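Factor essential for expression of methicillin resistance (Staphylococcus aureus, PDB 1LRZ) adds the second and third glycines of the pentaglycine interpeptide bridge in staphylococcal peptidoglycan, taking them from glycyl-tRNA. Local coordinates at residues 116-121 and 378-383; 341-346 and 384-389. One frame throughout, in Å; residues are numbered along the deposited sequence.

Both interactions are buried, but one uses helix 377-384 itself and the other the chain just after it. Interaction 1 sets the loop between strands 112-116 and 122-125 against helix 377-384; interaction 2, about 12 Å away between centres, holds the chain just after the helix against the start of helix 341-355. Neither has a direct hydrogen bond across it: the first is a histidine ring among aliphatic and backbone atoms, the second a tyrosine hydroxyl, with a water joining that hydroxyl to the backbone O of Tyr343. They are tied together by the salt bridge from Asp119 OD2 to Lys384 NZ and by Phe382, whose ring packs on residues of interaction 2.

Interaction 1. Residues 116-121 and 378-383; sequences LNHDGE and GVVKFK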
ATOM      1  N   LEU A 116     -16.479  -5.121  -4.336  1.00 14.85           N
ATOM      2  CA  LEU A 116     -16.646  -5.231  -5.786  1.00 14.76           C
ATOM      3  C   LEU A 116     -15.489  -6.027  -6.369  1.00 14.77           C
ATOM      4  O   LEU A 116     -14.521  -6.308  -5.660  1.00 14.17           O
ATOM      5  CB  LEU A 116     -16.645  -3.834  -6.432  1.00 10.76           C
ATOM      6  CG  LEU A 116     -17.718  -2.838  -5.952  1.00 17.87           C
ATOM      7  CD1 LEU A 116     -17.197  -2.021  -4.771  1.00 18.64           C
ATOM      8  CD2 LEU A 116     -18.079  -1.907  -7.076  1.00 16.01           C
ATOM      9  N   ASN A 117     -15.590  -6.404  -7.644  1.00 15.69           N
ATOM     10  CA  ASN A 117     -14.464  -7.064  -8.305  1.00 14.94           C
ATOM     11  C   ASN A 117     -13.813  -5.949  -9.116  1.00 15.93           C
ATOM     12  O   ASN A 117     -14.328  -4.825  -9.156  1.00 14.23           O
ATOM     13  CB  ASN A 117     -14.903  -8.225  -9.223  1.00 19.14           C
ATOM     14  CG  ASN A 117     -15.893  -7.803 -10.313  1.00 18.10           C
ATOM     15  OD1 ASN A 117     -15.859  -6.681 -10.818  1.00 19.58           O
ATOM     16  ND2 ASN A 117     -16.760  -8.734 -10.699  1.00 18.88           N
ATOM     17  N   HIS A 118     -12.689  -6.230  -9.764  1.00 15.25           N
ATOM     18  CA  HIS A 118     -12.011  -5.191 -10.526  1.00 15.91           C
ATOM     19  C   HIS A 118     -12.639  -4.837 -11.863  1.00 20.37           C
ATOM     20  O   HIS A 118     -12.031  -4.119 -12.656  1.00 21.23           O
ATOM     21  CB  HIS A 118     -10.540  -5.548 -10.716  1.00 13.07           C
ATOM     22  CG  HIS A 118      -9.743  -5.482  -9.448  1.00 17.90           C
ATOM     23  ND1 HIS A 118     -10.036  -6.258  -8.346  1.00 15.74           N
ATOM     24  CD2 HIS A 118      -8.643  -4.760  -9.118  1.00 17.77           C
ATOM     25  CE1 HIS A 118      -9.148  -6.026  -7.395  1.00 17.24           C
ATOM     26  NE2 HIS A 118      -8.290  -5.120  -7.838  1.00 17.67           N
ATOM     27  N   ASP A 119     -13.847  -5.342 -12.108  1.00 21.24           N
ATOM     28  CA  ASP A 119     -14.577  -5.035 -13.331  1.00 24.25           C
ATOM     29  C   ASP A 119     -15.670  -4.041 -12.950  1.00 26.37           C
ATOM     30  O   ASP A 119     -16.485  -3.652 -13.782  1.00 26.23           O
ATOM     31  CB  ASP A 119     -15.219  -6.296 -13.914  1.00 29.09           C
ATOM     32  CG  ASP A 119     -14.203  -7.237 -14.558  1.00 33.57           C
ATOM     33  OD1 ASP A 119     -14.565  -8.400 -14.812  1.00 42.61           O
ATOM     34  OD2 ASP A 119     -13.055  -6.827 -14.826  1.00 36.10           O
ATOM     35  N   GLY A 120     -15.695  -3.647 -11.679  1.00 23.65           N
ATOM     36  CA  GLY A 120     -16.694  -2.694 -11.230  1.00 22.77           C
ATOM     37  C   GLY A 120     -18.050  -3.270 -10.854  1.00 23.61           C
ATOM     38  O   GLY A 120     -19.016  -2.523 -10.691  1.00 23.99           O
ATOM     39  N   GLU A 121     -18.133  -4.589 -10.709  1.00 21.44           N
ATOM     40  CA  GLU A 121     -19.388  -5.230 -10.333  1.00 22.03           C
ATOM     41  C   GLU A 121     -19.458  -5.447  -8.821  1.00 22.79           C
ATOM     42  O   GLU A 121     -18.517  -5.976  -8.214  1.00 25.95           O
ATOM     43  CB  GLU A 121     -19.519  -6.578 -11.042  1.00 24.35           C
ATOM     44  CG  GLU A 121     -19.435  -6.465 -12.551  1.00 30.51           C
ATOM     45  CD  GLU A 121     -19.502  -7.814 -13.246  1.00 34.44           C
ATOM     46  OE1 GLU A 121     -20.290  -7.937 -14.207  1.00 39.24           O
ATOM     47  OE2 GLU A 121     -18.771  -8.744 -12.838  1.00 30.83           O
ATOM     48  N   GLY A 378      -4.760   0.772 -16.412  1.00 21.63           N
ATOM     49  CA  GLY A 378      -3.647  -0.159 -16.489  1.00 23.33           C
ATOM     50  C   GLY A 378      -3.246  -0.674 -15.123  1.00 24.13           C
ATOM     51  O   GLY A 378      -2.938  -1.857 -14.955  1.00 20.75           O
ATOM     52  N   VAL A 379      -3.249   0.221 -14.141  1.00 24.25           N
ATOM     53  CA  VAL A 379      -2.890  -0.129 -12.778  1.00 23.21           C
ATOM     54  C   VAL A 379      -3.905  -1.110 -12.193  1.00 20.54           C
ATOM     55  O   VAL A 379      -3.542  -2.066 -11.492  1.00 20.73           O
ATOM     56  CB  VAL A 379      -2.842   1.136 -11.886  1.00 26.96           C
ATOM     57  CG1 VAL A 379      -2.543   0.751 -10.458  1.00 28.76           C
ATOM     58  CG2 VAL A 379      -1.786   2.087 -12.397  1.00 31.55           C
ATOM     59  N   VAL A 380      -5.179  -0.874 -12.491  1.00 18.66           N
ATOM     60  CA  VAL A 380      -6.246  -1.726 -11.979  1.00 20.33           C
ATOM     61  C   VAL A 380      -6.120  -3.160 -12.492  1.00 19.37           C
ATOM     62  O   VAL A 380      -6.364  -4.111 -11.744  1.00 17.03           O
ATOM     63  CB  VAL A 380      -7.646  -1.139 -12.329  1.00 21.26           C
ATOM     64  CG1 VAL A 380      -8.760  -2.127 -11.933  1.00 20.54           C
ATOM     65  CG2 VAL A 380      -7.851   0.187 -11.570  1.00 20.03           C
ATOM     66  N   LYS A 381      -5.731  -3.318 -13.754  1.00 16.65           N
ATOM     67  CA  LYS A 381      -5.551  -4.655 -14.335  1.00 20.46           C
ATOM     68  C   LYS A 381      -4.398  -5.366 -13.617  1.00 19.16           C
ATOM     69  O   LYS A 381      -4.427  -6.579 -13.383  1.00 20.48           O
ATOM     70  CB  LYS A 381      -5.235  -4.547 -15.839  1.00 21.76           C
ATOM     71  CG  LYS A 381      -6.398  -4.078 -16.696  1.00 28.43           C
ATOM     72  CD  LYS A 381      -6.004  -3.972 -18.171  1.00 32.87           C
ATOM     73  CE  LYS A 381      -7.201  -3.555 -19.035  1.00 36.68           C
ATOM     74  NZ  LYS A 381      -6.852  -3.478 -20.497  1.00 41.68           N
ATOM     75  N   PHE A 382      -3.376  -4.597 -13.272  1.00 17.78           N
ATOM     76  CA  PHE A 382      -2.218  -5.146 -12.580  1.00 19.78           C
ATOM     77  C   PHE A 382      -2.645  -5.665 -11.200  1.00 18.37           C
ATOM     78  O   PHE A 382      -2.350  -6.806 -10.837  1.00 17.38           O
ATOM     79  CB  PHE A 382      -1.144  -4.059 -12.485  1.00 23.37           C
ATOM     80  CG  PHE A 382       0.057  -4.427 -11.654  1.00 26.77           C
ATOM     81  CD1 PHE A 382       0.127  -4.060 -10.309  1.00 28.43           C
ATOM     82  CD2 PHE A 382       1.152  -5.068 -12.231  1.00 26.44           C
ATOM     83  CE1 PHE A 382       1.280  -4.322  -9.547  1.00 27.49           C
ATOM     84  CE2 PHE A 382       2.308  -5.338 -11.481  1.00 29.35           C
ATOM     85  CZ  PHE A 382       2.372  -4.963 -10.141  1.00 27.76           C
ATOM     86  N   LYS A 383      -3.373  -4.844 -10.453  1.00 18.56           N
ATOM     87  CA  LYS A 383      -3.837  -5.232  -9.125  1.00 15.62           C
ATOM     88  C   LYS A 383      -4.787  -6.430  -9.220  1.00 18.56           C
ATOM     89  O   LYS A 383      -4.709  -7.374  -8.420  1.00 17.90           O
ATOM     90  CB  LYS A 383      -4.502  -4.024  -8.457  1.00 16.59           C
ATOM     91  CG  LYS A 383      -3.487  -2.894  -8.228  1.00 12.29           C
ATOM     92  CD  LYS A 383      -4.070  -1.644  -7.591  1.00 18.18           C
ATOM     93  CE  LYS A 383      -2.945  -0.610  -7.415  1.00 18.24           C
ATOM     94  NZ  LYS A 383      -3.350   0.638  -6.715  1.00 25.14           N
TER
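The imidazole of His118 packs against helix 377-384, its side chain crossing Val380 at a slant and Lys383 at about a right angle, while the amide of Asn117 behind it has a backbone N-H on each face and a carboxylate oxygen of Glu121 in its plane. The CD2-NE2 side of the imidazole leads. His118 CD2 lies 3.5 Å from Val380 O and 3.9 Å from Val380 CG1, and His118 NE2 is 4.0 Å from Lys383 CB. In Val380, CG1 stands opposite the backbone N (chi1 173°), which turns this methyl to the ring and to His118 O. Lys383 gives the contact the base of its side chain; the rest runs out extended to Phe363 O. The buried NE2 of His118 is satisfied by Ser159 OG, a hydrogen bond that ties the ring to strand 157-162 as well as to the helix.

What presents this ring is a loop organised by Asn117. Its OD1 accepts from Asp119 N at 2.7 Å, closing an Asx turn, and from Glu121 N at 3.1 Å. The two donors approach from opposite faces, each well out of the amide plane and off the lone pairs. The other end is held too: Asn117 ND2 donates to the anti lone pair of Glu121 OE2 (2.9 Å), so three bonds fix the rotation of the amide. The backbone adds Gly120 N to Asn117 O at 3.1 Å and Asn117 N to Glu121 O at 3.0 Å. With Gly120 at a positive phi of 84°, this is a type I turn with a G1 bulge, the classic 3:5 beta-hairpin, joining strands 112-116 and 122-125 at one margin of the nine-stranded mixed sheet and packing its second residue, His118, onto helix 377-384.

Interaction 2. Residues 341-346 and 384-389; sequences GSYAVQ and KGYNAE
Gln346 and Tyr386 mark the nearest backbone approach, 9.8 Å from CA to CA, so the gap between the first turns of helix 341-355 and the chain leaving helix 377-384 is spanned by side chains. Tyr386 does most of the spanning. Its phenol reaches helix 341-355 with the hydroxyl first, and OH rests 3.3 Å from Tyr343 CD1 and 3.5 Å from Gln346 CB, the two tyrosines crossing at a slant. A water completes the bridge: it donates to Tyr343 O at 2.8 Å and lies 2.7 Å from Tyr386 OH, in the plane of both phenol rings and at their edges.

Tyr386 sits just before the positive-phi residue of a Schellman motif: Asn387 has phi 74°, and its N bonds back to Lys384 O at 3.0 Å as the chain turns toward strand 389-393. Gln346 passes the phenol at about a right angle. A bend at chi2 (-55°) turns its amide aside, and OE1 bonds to Tyr361 OH on strand 360-365. The Tyr386 ring is also met by Phe363 from that strand, and edge-to-face by Phe382, while Arg179 of helix 177-187 touches both tyrosines.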
ATOM      1  N   GLY A 341      10.998  -5.422 -12.263  1.00 17.92           N
ATOM      2  CA  GLY A 341      11.277  -4.880 -10.948  1.00 16.77           C
ATOM      3  C   GLY A 341      10.005  -4.662 -10.146  1.00 19.08           C
ATOM      4  O   GLY A 341       9.984  -4.833  -8.925  1.00 18.90           O
ATOM      5  N   SER A 342       8.935  -4.292 -10.840  1.00 17.15           N
ATOM      6  CA  SER A 342       7.652  -4.035 -10.203  1.00 18.76           C
ATOM      7  C   SER A 342       7.151  -5.259  -9.434  1.00 20.33           C
ATOM      8  O   SER A 342       6.633  -5.154  -8.317  1.00 20.07           O
ATOM      9  CB  SER A 342       6.626  -3.663 -11.274  1.00 20.31           C
ATOM     10  OG  SER A 342       5.420  -3.251 -10.659  1.00 34.04           O
ATOM     11  N   TYR A 343       7.285  -6.421 -10.067  1.00 19.20           N
ATOM     12  CA  TYR A 343       6.860  -7.675  -9.485  1.00 17.86           C
ATOM     13  C   TYR A 343       7.741  -8.059  -8.303  1.00 18.03           C
ATOM     14  O   TYR A 343       7.265  -8.675  -7.344  1.00 17.78           O
ATOM     15  CB  TYR A 343       6.889  -8.760 -10.562  1.00 20.02           C
ATOM     16  CG  TYR A 343       5.869  -8.510 -11.652  1.00 23.06           C
ATOM     17  CD1 TYR A 343       4.541  -8.887 -11.477  1.00 24.28           C
ATOM     18  CD2 TYR A 343       6.221  -7.861 -12.842  1.00 25.28           C
ATOM     19  CE1 TYR A 343       3.580  -8.630 -12.446  1.00 25.63           C
ATOM     20  CE2 TYR A 343       5.252  -7.596 -13.833  1.00 26.87           C
ATOM     21  CZ  TYR A 343       3.936  -7.991 -13.620  1.00 27.22           C
ATOM     22  OH  TYR A 343       2.964  -7.784 -14.571  1.00 32.54           O
ATOM     23  N   ALA A 344       9.019  -7.692  -8.370  1.00 14.38           N
ATOM     24  CA  ALA A 344       9.975  -7.991  -7.294  1.00 15.78           C
ATOM     25  C   ALA A 344       9.596  -7.187  -6.056  1.00 16.71           C
ATOM     26  O   ALA A 344       9.563  -7.721  -4.943  1.00 16.52           O
ATOM     27  CB  ALA A 344      11.409  -7.637  -7.739  1.00 15.69           C
ATOM     28  N   VAL A 345       9.304  -5.902  -6.250  1.00 17.16           N
ATOM     29  CA  VAL A 345       8.904  -5.041  -5.139  1.00 16.20           C
ATOM     30  C   VAL A 345       7.631  -5.574  -4.462  1.00 17.52           C
ATOM     31  O   VAL A 345       7.585  -5.712  -3.239  1.00 18.24           O
ATOM     32  CB  VAL A 345       8.650  -3.588  -5.615  1.00 17.01           C
ATOM     33  CG1 VAL A 345       8.017  -2.761  -4.478  1.00 13.31           C
ATOM     34  CG2 VAL A 345       9.975  -2.940  -6.034  1.00 15.45           C
ATOM     35  N   GLN A 346       6.604  -5.877  -5.251  1.00 16.69           N
ATOM     36  CA  GLN A 346       5.358  -6.384  -4.684  1.00 16.68           C
ATOM     37  C   GLN A 346       5.585  -7.724  -3.975  1.00 17.98           C
ATOM     38  O   GLN A 346       5.072  -7.943  -2.872  1.00 14.68           O
ATOM     39  CB  GLN A 346       4.288  -6.565  -5.773  1.00 14.69           C
ATOM     40  CG  GLN A 346       3.782  -5.258  -6.439  1.00 14.58           C
ATOM     41  CD  GLN A 346       3.271  -4.249  -5.423  1.00 18.10           C
ATOM     42  OE1 GLN A 346       2.530  -4.595  -4.495  1.00 18.44           O
ATOM     43  NE2 GLN A 346       3.649  -2.994  -5.602  1.00 20.95           N
ATOM     44  N   LYS A 384      -5.654  -6.403 -10.227  1.00 16.84           N
ATOM     45  CA  LYS A 384      -6.606  -7.483 -10.470  1.00 16.73           C
ATOM     46  C   LYS A 384      -5.885  -8.825 -10.620  1.00 16.94           C
ATOM     47  O   LYS A 384      -6.342  -9.855 -10.103  1.00 15.76           O
ATOM     48  CB  LYS A 384      -7.404  -7.180 -11.746  1.00 18.32           C
ATOM     49  CG  LYS A 384      -8.444  -8.224 -12.107  1.00 16.35           C
ATOM     50  CD  LYS A 384      -9.105  -7.869 -13.421  1.00 20.05           C
ATOM     51  CE  LYS A 384     -10.029  -8.981 -13.893  1.00 21.65           C
ATOM     52  NZ  LYS A 384     -10.714  -8.585 -15.158  1.00 31.44           N
ATOM     53  N   GLY A 385      -4.749  -8.792 -11.313  1.00 14.21           N
ATOM     54  CA  GLY A 385      -3.970  -9.994 -11.554  1.00 14.67           C
ATOM     55  C   GLY A 385      -3.441 -10.704 -10.316  1.00 19.68           C
ATOM     56  O   GLY A 385      -3.061 -11.876 -10.404  1.00 15.68           O
ATOM     57  N   TYR A 386      -3.413 -10.011  -9.173  1.00 14.53           N
ATOM     58  CA  TYR A 386      -2.934 -10.594  -7.919  1.00 14.71           C
ATOM     59  C   TYR A 386      -4.058 -11.264  -7.126  1.00 16.20           C
ATOM     60  O   TYR A 386      -3.838 -11.765  -6.021  1.00 17.76           O
ATOM     61  CB  TYR A 386      -2.277  -9.510  -7.047  1.00 14.08           C
ATOM     62  CG  TYR A 386      -0.855  -9.182  -7.443  1.00 15.72           C
ATOM     63  CD1 TYR A 386       0.221  -9.922  -6.949  1.00 13.05           C
ATOM     64  CD2 TYR A 386      -0.586  -8.145  -8.335  1.00 17.16           C
ATOM     65  CE1 TYR A 386       1.538  -9.626  -7.337  1.00 16.32           C
ATOM     66  CE2 TYR A 386       0.720  -7.847  -8.733  1.00 13.89           C
ATOM     67  CZ  TYR A 386       1.777  -8.584  -8.233  1.00 18.16           C
ATOM     68  OH  TYR A 386       3.073  -8.269  -8.627  1.00 19.00           O
ATOM     69  N   ASN A 387      -5.256 -11.263  -7.699  1.00 14.51           N
ATOM     70  CA  ASN A 387      -6.443 -11.844  -7.076  1.00 15.89           C
ATOM     71  C   ASN A 387      -6.960 -10.976  -5.937  1.00 14.83           C
ATOM     72  O   ASN A 387      -7.574 -11.480  -5.012  1.00 18.13           O
ATOM     73  CB  ASN A 387      -6.181 -13.260  -6.523  1.00 14.18           C
ATOM     74  CG  ASN A 387      -7.475 -14.033  -6.286  1.00 16.12           C
ATOM     75  OD1 ASN A 387      -7.603 -14.791  -5.326  1.00 22.94           O
ATOM     76  ND2 ASN A 387      -8.438 -13.846  -7.170  1.00 13.65           N
ATOM     77  N   ALA A 388      -6.701  -9.678  -5.998  1.00 14.72           N
ATOM     78  CA  ALA A 388      -7.180  -8.773  -4.970  1.00 13.85           C
ATOM     79  C   ALA A 388      -8.665  -8.540  -5.218  1.00 15.55           C
ATOM     80  O   ALA A 388      -9.186  -8.934  -6.263  1.00 13.51           O
ATOM     81  CB  ALA A 388      -6.435  -7.455  -5.055  1.00 11.66           C
ATOM     82  N   GLU A 389      -9.358  -7.932  -4.257  1.00 12.08           N
ATOM     83  CA  GLU A 389     -10.776  -7.616  -4.456  1.00 16.22           C
ATOM     84  C   GLU A 389     -10.929  -6.115  -4.199  1.00 14.09           C
ATOM     85  O   GLU A 389     -10.024  -5.500  -3.650  1.00 16.35           O
ATOM     86  CB  GLU A 389     -11.668  -8.421  -3.493  1.00 19.88           C
ATOM     87  CG  GLU A 389     -11.847  -7.789  -2.140  1.00 28.75           C
ATOM     88  CD  GLU A 389     -12.721  -8.617  -1.197  1.00 36.28           C
ATOM     89  OE1 GLU A 389     -13.861  -8.992  -1.580  1.00 36.41           O
ATOM     90  OE2 GLU A 389     -12.259  -8.877  -0.064  1.00 33.87           O
TER
HETATM   91  O   HOH W   1       4.882 -10.007  -7.693  1.00 16.24           O